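Local coordinates for proteasome accessory factor B/C (PafBC) (PDB 6SJ9), which probably acts as a winged helix-turn-helix transcriptional regulator that controls the bacterial response to DNA damage, at residues W183-V195 against P227-E241. Residues are numbered along the deposited sequence; the frame is centred on the assembly and turned at random.
Sequences WGLGSRFGQWYLV and PKDFNARAELDELNE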
loop_
_atom_site.group_PDB
_atom_site.type_symbol
_atom_site.label_atom_id
_atom_site.label_comp_id
_atom_site.label_asym_id
_atom_site.label_seq_id
_atom_site.Cartn_x
_atom_site.Cartn_y
_atom_site.Cartn_z
ATOM N N TRP A 183 -21.369 9.094 15.146
ATOM C CA TRP A 183 -22.205 8.013 14.612
ATOM C C TRP A 183 -21.464 7.115 13.646
ATOM O O TRP A 183 -21.764 5.913 13.552
ATOM C CB TRP A 183 -23.418 8.548 13.884
ATOM C CG TRP A 183 -24.343 9.357 14.718
ATOM C CD1 TRP A 183 -24.278 9.585 16.058
ATOM C CD2 TRP A 183 -25.497 10.071 14.241
ATOM N NE1 TRP A 183 -25.351 10.386 16.454
ATOM C CE2 TRP A 183 -26.089 10.711 15.342
ATOM C CE3 TRP A 183 -26.072 10.235 12.983
ATOM C CZ2 TRP A 183 -27.252 11.491 15.224
ATOM C CZ3 TRP A 183 -27.220 11.023 12.874
ATOM C CH2 TRP A 183 -27.795 11.626 13.992
ATOM N N GLY A 184 -20.514 7.664 12.914
ATOM C CA GLY A 184 -19.817 6.839 11.957
ATOM C C GLY A 184 -18.669 7.562 11.298
ATOM O O GLY A 184 -18.577 8.792 11.320
ATOM N N LEU A 185 -17.757 6.758 10.787
ATOM C CA LEU A 185 -16.703 7.177 9.900
ATOM C C LEU A 185 -17.001 6.673 8.493
ATOM O O LEU A 185 -17.593 5.602 8.306
ATOM C CB LEU A 185 -15.367 6.633 10.365
ATOM C CG LEU A 185 -14.813 7.215 11.666
ATOM C CD1 LEU A 185 -13.803 6.265 12.189
ATOM C CD2 LEU A 185 -14.151 8.568 11.368
ATOM N N GLY A 186 -16.543 7.413 7.501
ATOM C CA GLY A 186 -16.886 7.056 6.140
ATOM C C GLY A 186 -15.891 7.597 5.140
ATOM O O GLY A 186 -15.190 8.585 5.393
ATOM N N SER A 187 -15.807 6.912 4.008
ATOM C CA SER A 187 -14.888 7.268 2.942
ATOM C C SER A 187 -15.699 7.499 1.683
ATOM O O SER A 187 -16.476 6.635 1.286
ATOM C CB SER A 187 -13.882 6.144 2.698
ATOM O OG SER A 187 -12.862 6.624 1.881
ATOM N N ARG A 188 -15.616 8.685 1.131
ATOM C CA ARG A 188 -16.103 8.903 -0.226
ATOM C C ARG A 188 -15.096 9.747 -0.975
ATOM O O ARG A 188 -14.602 10.747 -0.446
ATOM C CB ARG A 188 -17.514 9.466 -0.308
ATOM C CG ARG A 188 -18.516 8.334 -0.259
ATOM C CD ARG A 188 -19.736 8.712 0.520
ATOM N NE ARG A 188 -20.741 7.647 0.605
ATOM C CZ ARG A 188 -20.549 6.415 1.097
ATOM N NH1 ARG A 188 -19.346 6.023 1.553
ATOM N NH2 ARG A 188 -21.586 5.572 1.154
ATOM N N PHE A 189 -14.826 9.338 -2.224
ATOM C CA PHE A 189 -13.859 9.998 -3.101
ATOM C C PHE A 189 -12.444 9.888 -2.532
ATOM O O PHE A 189 -11.611 10.779 -2.724
ATOM C CB PHE A 189 -14.240 11.468 -3.294
ATOM C CG PHE A 189 -15.727 11.691 -3.400
ATOM C CD1 PHE A 189 -16.457 11.175 -4.460
ATOM C CD2 PHE A 189 -16.406 12.405 -2.417
ATOM C CE1 PHE A 189 -17.839 11.382 -4.549
ATOM C CE2 PHE A 189 -17.788 12.614 -2.488
ATOM C CZ PHE A 189 -18.503 12.104 -3.563
ATOM N N GLY A 190 -12.150 8.763 -1.867
ATOM C CA GLY A 190 -10.872 8.557 -1.219
ATOM C C GLY A 190 -10.697 9.247 0.129
ATOM O O GLY A 190 -9.761 8.903 0.857
ATOM N N GLN A 191 -11.600 10.155 0.520
ATOM C CA GLN A 191 -11.417 11.008 1.696
ATOM C C GLN A 191 -12.346 10.606 2.838
ATOM O O GLN A 191 -13.519 10.284 2.616
ATOM C CB GLN A 191 -11.681 12.477 1.319
ATOM C CG GLN A 191 -10.673 13.040 0.307
ATOM C CD GLN A 191 -9.230 12.723 0.718
ATOM O OE1 GLN A 191 -8.609 11.784 0.195
ATOM N NE2 GLN A 191 -8.695 13.498 1.670
ATOM N N TRP A 192 -11.840 10.705 4.072
ATOM C CA TRP A 192 -12.544 10.189 5.233
ATOM C C TRP A 192 -13.309 11.289 5.969
ATOM O O TRP A 192 -12.842 12.422 6.114
ATOM C CB TRP A 192 -11.594 9.505 6.193
ATOM C CG TRP A 192 -11.214 8.110 5.792
ATOM C CD1 TRP A 192 -10.144 7.729 5.003
ATOM C CD2 TRP A 192 -11.912 6.914 6.117
ATOM N NE1 TRP A 192 -10.119 6.355 4.874
ATOM C CE2 TRP A 192 -11.200 5.830 5.527
ATOM C CE3 TRP A 192 -13.081 6.644 6.833
ATOM C CZ2 TRP A 192 -11.618 4.499 5.640
ATOM C CZ3 TRP A 192 -13.500 5.305 6.951
ATOM C CH2 TRP A 192 -12.757 4.248 6.351
ATOM N N TYR A 193 -14.461 10.917 6.475
ATOM C CA TYR A 193 -15.404 11.819 7.108
ATOM C C TYR A 193 -15.861 11.185 8.412
ATOM O O TYR A 193 -15.992 9.963 8.496
ATOM C CB TYR A 193 -16.656 12.040 6.259
ATOM C CG TYR A 193 -16.381 12.669 4.909
ATOM C CD1 TYR A 193 -15.873 11.914 3.859
ATOM C CD2 TYR A 193 -16.617 14.021 4.685
ATOM C CE1 TYR A 193 -15.616 12.507 2.607
ATOM C CE2 TYR A 193 -16.365 14.615 3.445
ATOM C CZ TYR A 193 -15.863 13.850 2.416
ATOM O OH TYR A 193 -15.605 14.442 1.192
ATOM N N LEU A 194 -16.204 12.045 9.371
ATOM C CA LEU A 194 -16.923 11.699 10.588
ATOM C C LEU A 194 -18.340 12.255 10.464
ATOM O O LEU A 194 -18.541 13.414 10.041
ATOM C CB LEU A 194 -16.219 12.322 11.798
ATOM C CG LEU A 194 -17.037 12.309 13.102
ATOM C CD1 LEU A 194 -17.188 10.903 13.735
ATOM C CD2 LEU A 194 -16.414 13.275 14.084
ATOM N N VAL A 195 -19.333 11.421 10.745
ATOM C CA VAL A 195 -20.702 11.905 10.829
ATOM C C VAL A 195 -21.160 11.695 12.260
ATOM O O VAL A 195 -20.825 10.678 12.884
ATOM C CB VAL A 195 -21.680 11.241 9.826
ATOM C CG1 VAL A 195 -21.747 9.771 10.063
ATOM C CG2 VAL A 195 -23.083 11.812 10.016
ATOM N N PRO A 227 -28.773 7.349 17.581
ATOM C CA PRO A 227 -30.201 7.070 17.275
ATOM C C PRO A 227 -30.347 5.717 16.586
ATOM O O PRO A 227 -29.463 5.293 15.854
ATOM C CB PRO A 227 -30.606 8.218 16.331
ATOM C CG PRO A 227 -29.385 8.605 15.676
ATOM C CD PRO A 227 -28.217 8.371 16.680
ATOM N N LYS A 228 -31.422 4.994 16.892
ATOM C CA LYS A 228 -31.573 3.665 16.293
ATOM C C LYS A 228 -31.742 3.763 14.784
ATOM O O LYS A 228 -31.179 2.952 14.044
ATOM C CB LYS A 228 -32.749 2.907 16.913
ATOM C CG LYS A 228 -32.380 1.502 17.462
ATOM C CD LYS A 228 -31.569 0.657 16.446
ATOM C CE LYS A 228 -31.201 -0.757 16.969
ATOM N NZ LYS A 228 -30.355 -1.577 15.996
ATOM N N ASP A 229 -32.496 4.745 14.311
ATOM C CA ASP A 229 -32.724 4.944 12.879
ATOM C C ASP A 229 -31.662 5.885 12.293
ATOM O O ASP A 229 -31.926 7.022 11.906
ATOM C CB ASP A 229 -34.136 5.466 12.649
ATOM C CG ASP A 229 -34.395 6.763 13.394
ATOM O OD1 ASP A 229 -33.807 6.936 14.492
ATOM O OD2 ASP A 229 -35.184 7.595 12.897
ATOM N N PHE A 230 -30.425 5.396 12.253
ATOM C CA PHE A 230 -29.298 6.120 11.671
ATOM C C PHE A 230 -28.681 5.311 10.546
ATOM O O PHE A 230 -28.150 4.220 10.783
ATOM C CB PHE A 230 -28.217 6.441 12.705
ATOM C CG PHE A 230 -26.827 6.547 12.097
ATOM C CD1 PHE A 230 -26.519 7.541 11.168
ATOM C CD2 PHE A 230 -25.832 5.652 12.480
ATOM C CE1 PHE A 230 -25.264 7.630 10.614
ATOM C CE2 PHE A 230 -24.558 5.729 11.949
ATOM C CZ PHE A 230 -24.262 6.725 11.010
ATOM N N ASN A 231 -28.754 5.832 9.327
ATOM C CA ASN A 231 -28.141 5.173 8.176
ATOM C C ASN A 231 -26.862 5.908 7.773
ATOM O O ASN A 231 -26.921 7.026 7.248
ATOM C CB ASN A 231 -29.123 5.088 7.011
ATOM C CG ASN A 231 -28.606 4.209 5.879
ATOM O OD1 ASN A 231 -27.530 3.597 5.981
ATOM N ND2 ASN A 231 -29.385 4.122 4.803
ATOM N N ALA A 232 -25.707 5.280 8.023
ATOM C CA ALA A 232 -24.439 5.924 7.680
ATOM C C ALA A 232 -24.243 6.031 6.171
ATOM O O ALA A 232 -23.752 7.056 5.678
ATOM C CB ALA A 232 -23.260 5.159 8.293
ATOM N N ARG A 233 -24.648 4.999 5.418
ATOM C CA ARG A 233 -24.427 5.002 3.973
ATOM C C ARG A 233 -25.269 6.067 3.279
ATOM O O ARG A 233 -24.792 6.737 2.355
ATOM C CB ARG A 233 -24.707 3.608 3.408
ATOM C CG ARG A 233 -24.670 3.511 1.885
ATOM C CD ARG A 233 -25.093 2.119 1.432
ATOM N NE ARG A 233 -25.125 1.984 -0.018
ATOM C CZ ARG A 233 -25.232 0.817 -0.648
ATOM N NH1 ARG A 233 -25.310 -0.310 0.054
ATOM N NH2 ARG A 233 -25.255 0.776 -1.971
ATOM N N ALA A 234 -26.526 6.231 3.702
ATOM C CA ALA A 234 -27.377 7.252 3.104
ATOM C C ALA A 234 -26.905 8.653 3.471
ATOM O O ALA A 234 -27.013 9.580 2.655
ATOM C CB ALA A 234 -28.830 7.058 3.544
ATOM N N GLU A 235 -26.377 8.823 4.687
ATOM C CA GLU A 235 -25.893 10.134 5.111
ATOM C C GLU A 235 -24.676 10.572 4.293
ATOM O O GLU A 235 -24.581 11.734 3.869
ATOM C CB GLU A 235 -25.553 10.089 6.600
ATOM C CG GLU A 235 -25.269 11.431 7.171
ATOM C CD GLU A 235 -26.486 12.315 7.075
ATOM O OE1 GLU A 235 -27.605 11.815 7.357
ATOM O OE2 GLU A 235 -26.326 13.496 6.707
ATOM N N LEU A 236 -23.749 9.641 4.041
ATOM C CA LEU A 236 -22.519 9.941 3.321
ATOM C C LEU A 236 -22.759 10.038 1.809
ATOM O O LEU A 236 -22.169 10.893 1.135
ATOM C CB LEU A 236 -21.477 8.858 3.629
ATOM C CG LEU A 236 -20.846 8.653 5.018
ATOM C CD1 LEU A 236 -20.642 7.160 5.323
ATOM C CD2 LEU A 236 -19.507 9.374 5.106
ATOM N N ASP A 237 -23.652 9.192 1.273
ATOM C CA ASP A 237 -24.051 9.301 -0.127
ATOM C C ASP A 237 -24.576 10.690 -0.462
ATOM O O ASP A 237 -24.358 11.179 -1.574
ATOM C CB ASP A 237 -25.132 8.256 -0.460
ATOM C CG ASP A 237 -24.567 6.856 -0.750
ATOM O OD1 ASP A 237 -23.327 6.681 -0.740
ATOM O OD2 ASP A 237 -25.381 5.928 -0.991
ATOM N N GLU A 238 -25.248 11.354 0.479
ATOM C CA GLU A 238 -25.703 12.707 0.178
ATOM C C GLU A 238 -24.538 13.689 0.019
ATOM O O GLU A 238 -24.733 14.794 -0.484
ATOM C CB GLU A 238 -26.722 13.171 1.227
ATOM C CG GLU A 238 -27.360 14.497 0.838
ATOM C CD GLU A 238 -28.577 14.890 1.660
ATOM O OE1 GLU A 238 -28.985 14.124 2.572
ATOM O OE2 GLU A 238 -29.165 15.947 1.317
ATOM N N LEU A 239 -23.328 13.316 0.429
ATOM C CA LEU A 239 -22.180 14.197 0.252
ATOM C C LEU A 239 -21.947 14.473 -1.234
ATOM O O LEU A 239 -22.070 13.584 -2.082
ATOM C CB LEU A 239 -20.927 13.581 0.882
ATOM C CG LEU A 239 -20.791 13.742 2.388
ATOM C CD1 LEU A 239 -19.447 13.177 2.814
ATOM C CD2 LEU A 239 -20.913 15.225 2.750
ATOM N N ASN A 240 -21.590 15.716 -1.530
ATOM C CA ASN A 240 -21.255 16.185 -2.869
ATOM C C ASN A 240 -19.759 16.461 -2.990
ATOM O O ASN A 240 -19.157 17.067 -2.094
ATOM C CB ASN A 240 -22.068 17.436 -3.223
ATOM C CG ASN A 240 -23.528 17.114 -3.510
ATOM O OD1 ASN A 240 -23.839 16.102 -4.146
ATOM N ND2 ASN A 240 -24.432 17.972 -3.040
ATOM N N GLU A 241 -19.165 15.971 -4.081
ATOM C CA GLU A 241 -17.727 16.068 -4.289
ATOM C C GLU A 241 -17.290 17.528 -4.255
ATOM O O GLU A 241 -18.058 18.440 -4.586
ATOM C CB GLU A 241 -17.379 15.494 -5.660
ATOM C CG GLU A 241 -15.955 15.050 -5.872
ATOM C CD GLU A 241 -15.820 14.212 -7.129
ATOM O OE1 GLU A 241 -14.909 13.356 -7.183
ATOM O OE2 GLU A 241 -16.686 14.349 -8.029
#
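Arg188 reaches over to the short helix 232-237 and grips Asp237 side-on. NE and NH2 both bond to the same oxygen, OD1, and come from the same face of the carboxylate. The salt bridge measures 2.8 Å from Arg188 NH2 to Asp237 OD1, but the N-H...O angle is only 140°. The guanidinium and carboxylate planes lie 34° apart. Leu236 CB covers one face of the guanidinium, 3.3 Å from Arg188 NE. NH1 turns back to its own strand and bonds to Ser187 O. A bend in the chain at chi2 lets the arginine lie across the leucine. A leucine in its place would probably leave the Asp237 carboxylate without its charged mate and Ser187 O without this donor.

Gly186 lies under Leu236, whose CD2 is 3.6 Å from Gly186 CA. The glycine has no side chain, and the methyl closes on its backbone. Leu239 points CD1 almost straight down on the centre of the Tyr193 ring, 3.4 Å from its centroid. In the hairpin turn, Phe189 is sandwiched: Glu241 CG sits over one face and Arg188 CB over the other. The Glu241 carboxylate also forms a salt bridge with Arg283.

At the far end, Trp183 CB packs over one face of the Phe230 ring, 3.7 Å from its centroid. The two aromatic planes are inclined at 58°. Pro227 CD presses on a face of the indole, 3.4 Å from Trp183 CE2. Val195 CG2 touches Glu235 CG.

Trp183 and Gly184 both face Val195 in a classic beta bulge. Helix 147-159 packs against Leu185 and Leu194, which point away from helix 232-237. The arrangement is a beta hairpin with a type I' turn, part of the Sm-like sheet of the WYL domain, with helix 232-237 packed on one face.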